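Local coordinates for piwi domain-containing protein (Vanderwaltozyma polyspora, PDB 5THE) that probably binds RNA, serving as the C-terminal lobe of a budding yeast Argonaute, whose Piwi domain belongs to the RNase H clan, at residues A[254-259]-A[465-470]; A[336-341]-A[459-464]; A[511-516]-A[532-537]. All blocks are in the same frame, centred on the assembly; numbering follows the deposited sequence.

Contact 1: A[254-259]-A[465-470]; sequences NKLLID and SDYLQE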
loop_
_atom_site.group_PDB
_atom_site.type_symbol
_atom_site.label_atom_id
_atom_site.label_comp_id
_atom_site.label_asym_id
_atom_site.label_seq_id
_atom_site.Cartn_x
_atom_site.Cartn_y
_atom_site.Cartn_z
ATOM N N ASN A 254 17.838 -3.653 -4.144
ATOM C CA ASN A 254 17.234 -2.522 -4.846
ATOM C C ASN A 254 17.836 -2.299 -6.230
ATOM O O ASN A 254 17.193 -1.659 -7.073
ATOM C CB ASN A 254 17.357 -1.247 -4.009
ATOM C CG ASN A 254 16.442 -1.249 -2.805
ATOM O OD1 ASN A 254 15.352 -1.832 -2.837
ATOM N ND2 ASN A 254 16.875 -0.592 -1.732
ATOM N N LYS A 255 19.042 -2.812 -6.484
ATOM C CA LYS A 255 19.647 -2.686 -7.810
ATOM C C LYS A 255 18.736 -3.252 -8.888
ATOM O O LYS A 255 18.711 -2.746 -10.018
ATOM C CB LYS A 255 21.006 -3.398 -7.844
ATOM C CG LYS A 255 22.068 -2.707 -7.017
ATOM C CD LYS A 255 23.350 -3.489 -6.992
ATOM C CE LYS A 255 24.434 -2.719 -6.255
ATOM N NZ LYS A 255 25.576 -3.610 -5.909
ATOM N N LEU A 256 17.969 -4.285 -8.548
ATOM C CA LEU A 256 17.014 -4.854 -9.485
ATOM C C LEU A 256 16.073 -3.798 -10.041
ATOM O O LEU A 256 15.619 -3.905 -11.182
ATOM C CB LEU A 256 16.218 -5.949 -8.783
ATOM C CG LEU A 256 15.666 -7.041 -9.687
ATOM C CD1 LEU A 256 16.796 -7.868 -10.281
ATOM C CD2 LEU A 256 14.714 -7.901 -8.880
ATOM N N LEU A 257 15.765 -2.772 -9.253
ATOM C CA LEU A 257 14.828 -1.741 -9.672
ATOM C C LEU A 257 15.531 -0.443 -10.043
ATOM O O LEU A 257 14.920 0.629 -9.979
ATOM C CB LEU A 257 13.791 -1.507 -8.572
ATOM C CG LEU A 257 12.715 -2.603 -8.484
ATOM C CD1 LEU A 257 11.892 -2.477 -7.221
ATOM C CD2 LEU A 257 11.822 -2.525 -9.713
ATOM N N ILE A 258 16.805 -0.514 -10.425
ATOM C CA ILE A 258 17.561 0.656 -10.856
ATOM C C ILE A 258 17.983 0.453 -12.303
ATOM O O ILE A 258 18.530 -0.597 -12.664
ATOM C CB ILE A 258 18.771 0.920 -9.940
ATOM C CG1 ILE A 258 18.264 1.342 -8.551
ATOM C CG2 ILE A 258 19.689 2.013 -10.523
ATOM C CD1 ILE A 258 19.363 1.595 -7.557
ATOM N N ASP A 259 17.679 1.438 -13.137
ATOM C CA ASP A 259 18.095 1.410 -14.533
ATOM C C ASP A 259 19.608 1.579 -14.574
ATOM O O ASP A 259 20.122 2.637 -14.211
ATOM C CB ASP A 259 17.389 2.527 -15.290
ATOM C CG ASP A 259 17.717 2.554 -16.777
ATOM O OD1 ASP A 259 18.735 1.964 -17.204
ATOM O OD2 ASP A 259 16.935 3.194 -17.524
ATOM N N SER A 465 11.011 -13.602 -17.438
ATOM C CA SER A 465 10.194 -14.110 -16.341
ATOM C C SER A 465 10.932 -14.021 -15.008
ATOM O O SER A 465 10.344 -13.627 -13.998
ATOM C CB SER A 465 9.762 -15.546 -16.610
ATOM O OG SER A 465 8.781 -15.587 -17.628
ATOM N N ASP A 466 12.222 -14.385 -14.987
ATOM C CA ASP A 466 12.968 -14.346 -13.721
ATOM C C ASP A 466 13.051 -12.936 -13.159
ATOM O O ASP A 466 12.935 -12.731 -11.940
ATOM C CB ASP A 466 14.394 -14.885 -13.888
ATOM C CG ASP A 466 14.473 -16.408 -13.984
ATOM O OD1 ASP A 466 15.291 -16.879 -14.790
ATOM O OD2 ASP A 466 13.732 -17.131 -13.279
ATOM N N TYR A 467 13.298 -11.947 -14.018
ATOM C CA TYR A 467 13.354 -10.561 -13.578
ATOM C C TYR A 467 12.002 -10.101 -13.030
ATOM O O TYR A 467 11.910 -9.557 -11.918
ATOM C CB TYR A 467 13.805 -9.672 -14.740
ATOM C CG TYR A 467 13.718 -8.192 -14.441
ATOM C CD1 TYR A 467 14.634 -7.590 -13.587
ATOM C CD2 TYR A 467 12.712 -7.402 -14.992
ATOM C CE1 TYR A 467 14.563 -6.250 -13.285
ATOM C CE2 TYR A 467 12.635 -6.045 -14.696
ATOM C CZ TYR A 467 13.585 -5.479 -13.853
ATOM O OH TYR A 467 13.539 -4.145 -13.516
ATOM N N LEU A 468 10.926 -10.355 -13.783
ATOM C CA LEU A 468 9.616 -9.900 -13.328
ATOM C C LEU A 468 9.184 -10.636 -12.069
ATOM O O LEU A 468 8.571 -10.039 -11.178
ATOM C CB LEU A 468 8.571 -10.079 -14.429
ATOM C CG LEU A 468 8.705 -9.177 -15.654
ATOM C CD1 LEU A 468 7.480 -9.361 -16.530
ATOM C CD2 LEU A 468 8.880 -7.719 -15.246
ATOM N N GLN A 469 9.488 -11.935 -11.974
ATOM C CA GLN A 469 9.052 -12.674 -10.794
ATOM C C GLN A 469 9.840 -12.254 -9.572
ATOM O O GLN A 469 9.297 -12.236 -8.460
ATOM C CB GLN A 469 9.165 -14.185 -11.032
ATOM C CG GLN A 469 8.118 -14.669 -12.036
ATOM C CD GLN A 469 8.406 -16.045 -12.628
ATOM O OE1 GLN A 469 9.279 -16.756 -12.179
ATOM N NE2 GLN A 469 7.676 -16.403 -13.650
ATOM N N GLU A 470 11.111 -11.892 -9.756
ATOM C CA GLU A 470 11.891 -11.461 -8.611
ATOM C C GLU A 470 11.403 -10.106 -8.111
ATOM O O GLU A 470 11.264 -9.897 -6.903
ATOM C CB GLU A 470 13.379 -11.414 -8.978
ATOM C CG GLU A 470 14.294 -11.199 -7.776
ATOM C CD GLU A 470 15.758 -11.233 -8.126
ATOM O OE1 GLU A 470 16.112 -11.438 -9.309
ATOM O OE2 GLU A 470 16.561 -11.052 -7.194
#
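L256 pushes its branched side chain against Y467 and E470, two residues about one turn apart on helix 465-475 whose side-chain ends both reach the leucine. The tight part of the contact is apolar. CG of L256 meets CE1 of the Y467 ring at 3.8 Å, while CD2 reaches CG of E470 at 3.5 Å; CG and CD1 lie against the ring, CD2 packs on the glutamate chain, and CD1 also lies near its carboxylate. With CG of L256 turned opposite the backbone N (chi1 -153°), the fork extends out from its loop and meets the helix there. Leucine suits this place because a fork can touch two unlike partners at once.

A single polar bond fastens the same pair: OH of Y467 donates to the backbone O of L256 over 3.1 Å. The oxygen sits at the edge of the tyrosine ring, in its plane, and the donor lies nearly along the C=O axis (160°). Tyrosine thus does two jobs here: its CD1 and CE1 carbons pack against the leucine, and its hydroxyl serves the carbonyl. L257 adds only a distant approach, with CD2 4.5 Å from OH of Y467.

The looser side begins at the end of E470. Its extended chain carries the carboxylate past the leucine, where OE1 stands 3.8 Å from CD1 of L256, a van der Waals touch that brings no polar bond from L256. K255, the residue before L256, is exposed and pairs instead with E252 in a salt bridge.

On the buried side, L256 and L257 both continue onto I471 of helix 465-475. L257 and Y467 pack on I266, so loop and helix both rest on strand 264-274 of the Piwi domain, the loop also bonded to it through the backbone of L257.

Contact 2: A[336-341]-A[459-464]; sequences PTKIMY and DENQST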
loop_
_atom_site.group_PDB
_atom_site.type_symbol
_atom_site.label_atom_id
_atom_site.label_comp_id
_atom_site.label_asym_id
_atom_site.label_seq_id
_atom_site.Cartn_x
_atom_site.Cartn_y
_atom_site.Cartn_z
ATOM N N PRO A 336 12.299 9.726 -14.445
ATOM C CA PRO A 336 12.659 8.312 -14.542
ATOM C C PRO A 336 12.875 7.901 -15.990
ATOM O O PRO A 336 12.307 8.476 -16.924
ATOM C CB PRO A 336 11.458 7.582 -13.924
ATOM C CG PRO A 336 10.329 8.552 -13.985
ATOM C CD PRO A 336 10.937 9.925 -13.917
ATOM N N THR A 337 13.744 6.916 -16.170
ATOM C CA THR A 337 14.003 6.392 -17.496
ATOM C C THR A 337 13.307 5.063 -17.749
ATOM O O THR A 337 13.355 4.571 -18.880
ATOM C CB THR A 337 15.516 6.256 -17.734
ATOM O OG1 THR A 337 16.083 5.363 -16.765
ATOM C CG2 THR A 337 16.196 7.628 -17.617
ATOM N N LYS A 338 12.657 4.486 -16.735
ATOM C CA LYS A 338 11.827 3.295 -16.882
ATOM C C LYS A 338 10.629 3.436 -15.958
ATOM O O LYS A 338 10.750 3.962 -14.848
ATOM C CB LYS A 338 12.573 1.993 -16.523
ATOM C CG LYS A 338 13.735 1.614 -17.439
ATOM C CD LYS A 338 14.306 0.263 -17.010
ATOM C CE LYS A 338 15.507 -0.138 -17.860
ATOM N NZ LYS A 338 15.125 -0.234 -19.288
ATOM N N ILE A 339 9.478 2.942 -16.412
ATOM C CA ILE A 339 8.246 2.972 -15.631
ATOM C C ILE A 339 7.707 1.551 -15.518
ATOM O O ILE A 339 7.629 0.823 -16.515
ATOM C CB ILE A 339 7.200 3.914 -16.263
ATOM C CG1 ILE A 339 7.757 5.338 -16.351
ATOM C CG2 ILE A 339 5.916 3.912 -15.492
ATOM C CD1 ILE A 339 6.793 6.317 -17.022
ATOM N N MET A 340 7.337 1.161 -14.303
ATOM C CA MET A 340 6.725 -0.131 -14.008
ATOM C C MET A 340 5.329 0.131 -13.460
ATOM O O MET A 340 5.189 0.762 -12.408
ATOM C CB MET A 340 7.571 -0.902 -12.996
ATOM C CG MET A 340 7.057 -2.272 -12.634
ATOM S SD MET A 340 7.881 -3.547 -13.598
ATOM C CE MET A 340 9.600 -3.104 -13.318
ATOM N N TYR A 341 4.304 -0.358 -14.166
ATOM C CA TYR A 341 2.910 -0.007 -13.899
ATOM C C TYR A 341 2.133 -1.242 -13.438
ATOM O O TYR A 341 1.801 -2.121 -14.242
ATOM C CB TYR A 341 2.294 0.609 -15.151
ATOM C CG TYR A 341 0.823 0.912 -15.044
ATOM C CD1 TYR A 341 0.330 1.688 -14.005
ATOM C CD2 TYR A 341 -0.074 0.436 -15.997
ATOM C CE1 TYR A 341 -1.033 1.972 -13.905
ATOM C CE2 TYR A 341 -1.430 0.714 -15.913
ATOM C CZ TYR A 341 -1.903 1.490 -14.871
ATOM O OH TYR A 341 -3.246 1.782 -14.784
ATOM N N ASP A 459 5.341 -4.654 -22.191
ATOM C CA ASP A 459 6.705 -4.584 -21.693
ATOM C C ASP A 459 7.590 -4.004 -22.793
ATOM O O ASP A 459 7.872 -4.680 -23.783
ATOM C CB ASP A 459 7.191 -5.961 -21.238
ATOM C CG ASP A 459 8.623 -5.967 -20.870
ATOM O OD1 ASP A 459 9.334 -6.913 -21.248
ATOM O OD2 ASP A 459 9.041 -5.011 -20.204
ATOM N N GLU A 460 8.056 -2.774 -22.590
ATOM C CA GLU A 460 9.089 -2.202 -23.441
ATOM C C GLU A 460 10.460 -2.293 -22.794
ATOM O O GLU A 460 11.391 -1.605 -23.219
ATOM C CB GLU A 460 8.759 -0.749 -23.792
ATOM C CG GLU A 460 7.280 -0.490 -23.907
ATOM C CD GLU A 460 6.974 0.960 -24.224
ATOM O OE1 GLU A 460 6.983 1.325 -25.416
ATOM O OE2 GLU A 460 6.777 1.746 -23.282
ATOM N N ASN A 461 10.611 -3.129 -21.771
ATOM C CA ASN A 461 11.850 -3.146 -21.009
ATOM C C ASN A 461 12.589 -4.470 -21.109
ATOM O O ASN A 461 13.498 -4.706 -20.315
ATOM C CB ASN A 461 11.581 -2.795 -19.544
ATOM C CG ASN A 461 11.321 -1.311 -19.350
ATOM O OD1 ASN A 461 12.170 -0.489 -19.676
ATOM N ND2 ASN A 461 10.148 -0.967 -18.831
ATOM N N GLN A 462 12.238 -5.330 -22.076
ATOM C CA GLN A 462 12.993 -6.563 -22.339
ATOM C C GLN A 462 13.083 -7.422 -21.080
ATOM O O GLN A 462 14.156 -7.910 -20.705
ATOM C CB GLN A 462 14.401 -6.269 -22.875
ATOM C CG GLN A 462 14.458 -5.612 -24.238
ATOM C CD GLN A 462 14.309 -4.097 -24.171
ATOM O OE1 GLN A 462 14.938 -3.427 -23.338
ATOM N NE2 GLN A 462 13.468 -3.550 -25.048
ATOM N N SER A 463 11.946 -7.589 -20.418
ATOM C CA SER A 463 11.903 -8.254 -19.123
ATOM C C SER A 463 11.765 -9.758 -19.304
ATOM O O SER A 463 10.937 -10.219 -20.091
ATOM C CB SER A 463 10.740 -7.728 -18.290
ATOM O OG SER A 463 10.791 -6.319 -18.216
ATOM N N THR A 464 12.558 -10.511 -18.558
ATOM C CA THR A 464 12.432 -11.958 -18.511
ATOM C C THR A 464 11.509 -12.365 -17.368
ATOM O O THR A 464 11.265 -11.598 -16.436
ATOM C CB THR A 464 13.791 -12.619 -18.296
ATOM O OG1 THR A 464 14.285 -12.231 -17.008
ATOM C CG2 THR A 464 14.782 -12.224 -19.390
HETATM O O HOH W 1 15.797 -2.599 -20.381
#
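K338 and N461 run past each other in opposite directions, with the carboxamide oxygen of the asparagine laid alongside the lysine chain. OD1 of N461 lies 3.4 Å from CG of K338, and the chain stays extended until its last bond, where a bend (chi4 -60°) brings NZ round to the same oxygen. NZ donates to OD1 over 3.0 Å, from a position tilted 31° out of the carbonyl plane. A water doubles the link: it accepts from NZ of K338 at 2.7 Å and donates to the backbone O of N461 at 3.1 Å. Lysine suits the place because its ammonium group can serve both acceptors.

The other end of the carboxamide is held as well, since ND2 of N461 bonds to T384 OG1, which limits how the amide can rotate. The turn presenting N461 is an Asx turn: OD2 of D459 accepts from the backbone N of N461 at 2.9 Å, above the carboxylate plane. OG of S463 reaches this oxygen from the opposite face, and OD1 of D459 uses its syn lone pair for the backbone N of S463 (2.8 Å, 165°). Strands 339-344 and 452-459 flank strand 383-389 in the RNase H-like Piwi sheet, the first parallel to it and the second antiparallel. T464 then acts as the N-cap of helix 465-475, bonding through OG1 to Y467 N.

Contact 3: A[511-516]-A[532-537]; sequences ELNMAQ and NVLLPQ
ND2 of N513 is a donor that reaches across to the end of helix 531-534 at two points. A water accepts from it at 2.8 Å, and the same water lies 2.9 Å from the backbone O of L534, to which it can donate. The direct bond is poorer: ND2 of N513 stands 3.1 Å from the backbone O of V533, but the bend at the hydrogen (127°) marks it as weak. These two carbonyls belong to the last residues of a short helix, where the regular pattern of backbone donors runs out, and an asparagine amide fits such a place by supplying N-H groups from the side.

The rest of the side chain is packed. OD1 of N513 is 3.3 Å from CG1 of V533, whose own chi1 (174°) swings that methyl opposite the backbone N and into the contact. CB of N513 meets CD2 of L534 at 3.8 Å. M514 begins by pointing away from the partner segment, yet its chain folds at chi2 and chi3, and CE returns to CD2 of L534 at 4.1 Å, the two side chains crossing at about a right angle. A flexible thioether is well suited to such a return. Were N513 an alanine, the carbonyl of V533 and the bridging water would probably be left without their shared donor, and a gap would be likely to open beside CG1 of V533.

Both segments lie where helices stop, Q516 and L535 being the first residues to leave helical geometry. L534 is pressed further onto F506 of helix 490-515 and L304 of strand 300-305, while L535 lies on F505 and Y302, and P536 accepts a bond from Y302; the short helix is thereby seated between the long helix and the strand.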
loop_
_atom_site.group_PDB
_atom_site.type_symbol
_atom_site.label_atom_id
_atom_site.label_comp_id
_atom_site.label_asym_id
_atom_site.label_seq_id
_atom_site.Cartn_x
_atom_site.Cartn_y
_atom_site.Cartn_z
ATOM N N GLU A 511 -24.105 12.391 1.277
ATOM C CA GLU A 511 -25.468 12.743 1.662
ATOM C C GLU A 511 -25.769 14.186 1.277
ATOM O O GLU A 511 -26.786 14.471 0.626
ATOM C CB GLU A 511 -25.671 12.499 3.163
ATOM C CG GLU A 511 -24.562 13.050 4.087
ATOM C CD GLU A 511 -23.401 12.075 4.319
ATOM O OE1 GLU A 511 -23.002 11.904 5.494
ATOM O OE2 GLU A 511 -22.890 11.503 3.333
ATOM N N LEU A 512 -24.862 15.106 1.620
ATOM C CA LEU A 512 -25.032 16.506 1.255
ATOM C C LEU A 512 -24.988 16.693 -0.257
ATOM O O LEU A 512 -25.795 17.444 -0.818
ATOM C CB LEU A 512 -23.964 17.353 1.946
ATOM C CG LEU A 512 -23.822 18.807 1.504
ATOM C CD1 LEU A 512 -25.091 19.585 1.813
ATOM C CD2 LEU A 512 -22.614 19.444 2.192
ATOM N N ASN A 513 -24.063 16.010 -0.937
ATOM C CA ASN A 513 -23.975 16.139 -2.389
ATOM C C ASN A 513 -25.250 15.672 -3.085
ATOM O O ASN A 513 -25.603 16.205 -4.141
ATOM C CB ASN A 513 -22.776 15.353 -2.917
ATOM C CG ASN A 513 -21.477 16.053 -2.660
ATOM O OD1 ASN A 513 -21.429 17.280 -2.579
ATOM N ND2 ASN A 513 -20.412 15.284 -2.507
ATOM N N MET A 514 -25.935 14.665 -2.536
ATOM C CA MET A 514 -27.207 14.234 -3.114
ATOM C C MET A 514 -28.310 15.249 -2.859
ATOM O O MET A 514 -29.156 15.486 -3.729
ATOM C CB MET A 514 -27.618 12.875 -2.555
ATOM C CG MET A 514 -26.768 11.739 -3.067
ATOM S SD MET A 514 -26.735 11.556 -4.872
ATOM C CE MET A 514 -25.308 12.552 -5.366
ATOM N N ALA A 515 -28.329 15.838 -1.665
ATOM C CA ALA A 515 -29.390 16.776 -1.327
ATOM C C ALA A 515 -29.360 18.000 -2.235
ATOM O O ALA A 515 -30.414 18.532 -2.603
ATOM C CB ALA A 515 -29.267 17.191 0.135
ATOM N N GLN A 516 -28.172 18.462 -2.622
ATOM C CA GLN A 516 -28.081 19.712 -3.362
ATOM C C GLN A 516 -27.703 19.510 -4.824
ATOM O O GLN A 516 -27.157 20.414 -5.456
ATOM C CB GLN A 516 -27.123 20.683 -2.677
ATOM C CG GLN A 516 -25.741 20.197 -2.395
ATOM C CD GLN A 516 -24.996 21.179 -1.504
ATOM O OE1 GLN A 516 -25.588 21.785 -0.610
ATOM N NE2 GLN A 516 -23.702 21.355 -1.756
ATOM N N ASN A 532 -15.279 17.008 -8.968
ATOM C CA ASN A 532 -14.551 17.643 -7.882
ATOM C C ASN A 532 -15.434 17.988 -6.702
ATOM O O ASN A 532 -14.905 18.284 -5.629
ATOM C CB ASN A 532 -13.853 18.915 -8.369
ATOM C CG ASN A 532 -12.681 18.610 -9.265
ATOM O OD1 ASN A 532 -11.606 18.244 -8.789
ATOM N ND2 ASN A 532 -12.886 18.734 -10.573
ATOM N N VAL A 533 -16.751 18.007 -6.879
ATOM C CA VAL A 533 -17.636 18.182 -5.735
ATOM C C VAL A 533 -17.973 16.838 -5.101
ATOM O O VAL A 533 -18.036 16.720 -3.873
ATOM C CB VAL A 533 -18.905 18.955 -6.148
ATOM C CG1 VAL A 533 -19.905 19.010 -4.988
ATOM C CG2 VAL A 533 -18.544 20.373 -6.599
ATOM N N LEU A 534 -18.194 15.804 -5.913
ATOM C CA LEU A 534 -18.439 14.483 -5.338
ATOM C C LEU A 534 -17.198 13.959 -4.633
ATOM O O LEU A 534 -17.293 13.314 -3.584
ATOM C CB LEU A 534 -18.885 13.498 -6.420
ATOM C CG LEU A 534 -20.287 13.695 -7.004
ATOM C CD1 LEU A 534 -20.481 12.807 -8.230
ATOM C CD2 LEU A 534 -21.371 13.428 -5.926
ATOM N N LEU A 535 -16.027 14.214 -5.200
ATOM C CA LEU A 535 -14.778 13.669 -4.677
ATOM C C LEU A 535 -13.733 14.761 -4.764
ATOM O O LEU A 535 -12.916 14.791 -5.691
ATOM C CB LEU A 535 -14.360 12.412 -5.446
ATOM C CG LEU A 535 -13.154 11.633 -4.920
ATOM C CD1 LEU A 535 -13.227 11.507 -3.402
ATOM C CD2 LEU A 535 -13.133 10.269 -5.565
ATOM N N PRO A 536 -13.733 15.688 -3.804
ATOM C CA PRO A 536 -12.752 16.771 -3.826
ATOM C C PRO A 536 -11.355 16.217 -3.641
ATOM O O PRO A 536 -11.158 15.156 -3.037
ATOM C CB PRO A 536 -13.155 17.651 -2.633
ATOM C CG PRO A 536 -14.471 17.080 -2.118
ATOM C CD PRO A 536 -14.496 15.659 -2.547
ATOM N N GLN A 537 -10.389 16.947 -4.191
ATOM C CA GLN A 537 -8.993 16.595 -4.028
ATOM C C GLN A 537 -8.535 16.929 -2.626
ATOM O O GLN A 537 -8.964 17.901 -2.007
ATOM C CB GLN A 537 -8.108 17.329 -5.035
ATOM C CG GLN A 537 -8.208 16.754 -6.435
ATOM C CD GLN A 537 -7.819 15.292 -6.446
ATOM O OE1 GLN A 537 -6.754 14.936 -5.946
ATOM N NE2 GLN A 537 -8.698 14.431 -6.984
HETATM O O HOH W 2 -19.801 12.532 -2.322
#

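Contacts 1 and 2 are neighbours, their centres 10 Å apart, and contact 2 is nested within the chain loop that contact 1 closes. They touch directly: OD2 of D259 lies 2.5 Å from OG1 of T337, a probable hydrogen bond, and CD2 of L468 packs on CB of S463 at 3.6 Å. T464 of contact 2 also leads straight into the helix of contact 1. Contact 3 stands apart across the chain's centre from contact 1, about 42 Å from it and 38 Å from contact 2, centre to centre. None reaches the bound RNA: the nearest atom of contact 1 is about 15 Å from it, that of contact 2 about 18 Å, and that of contact 3 about 13 Å.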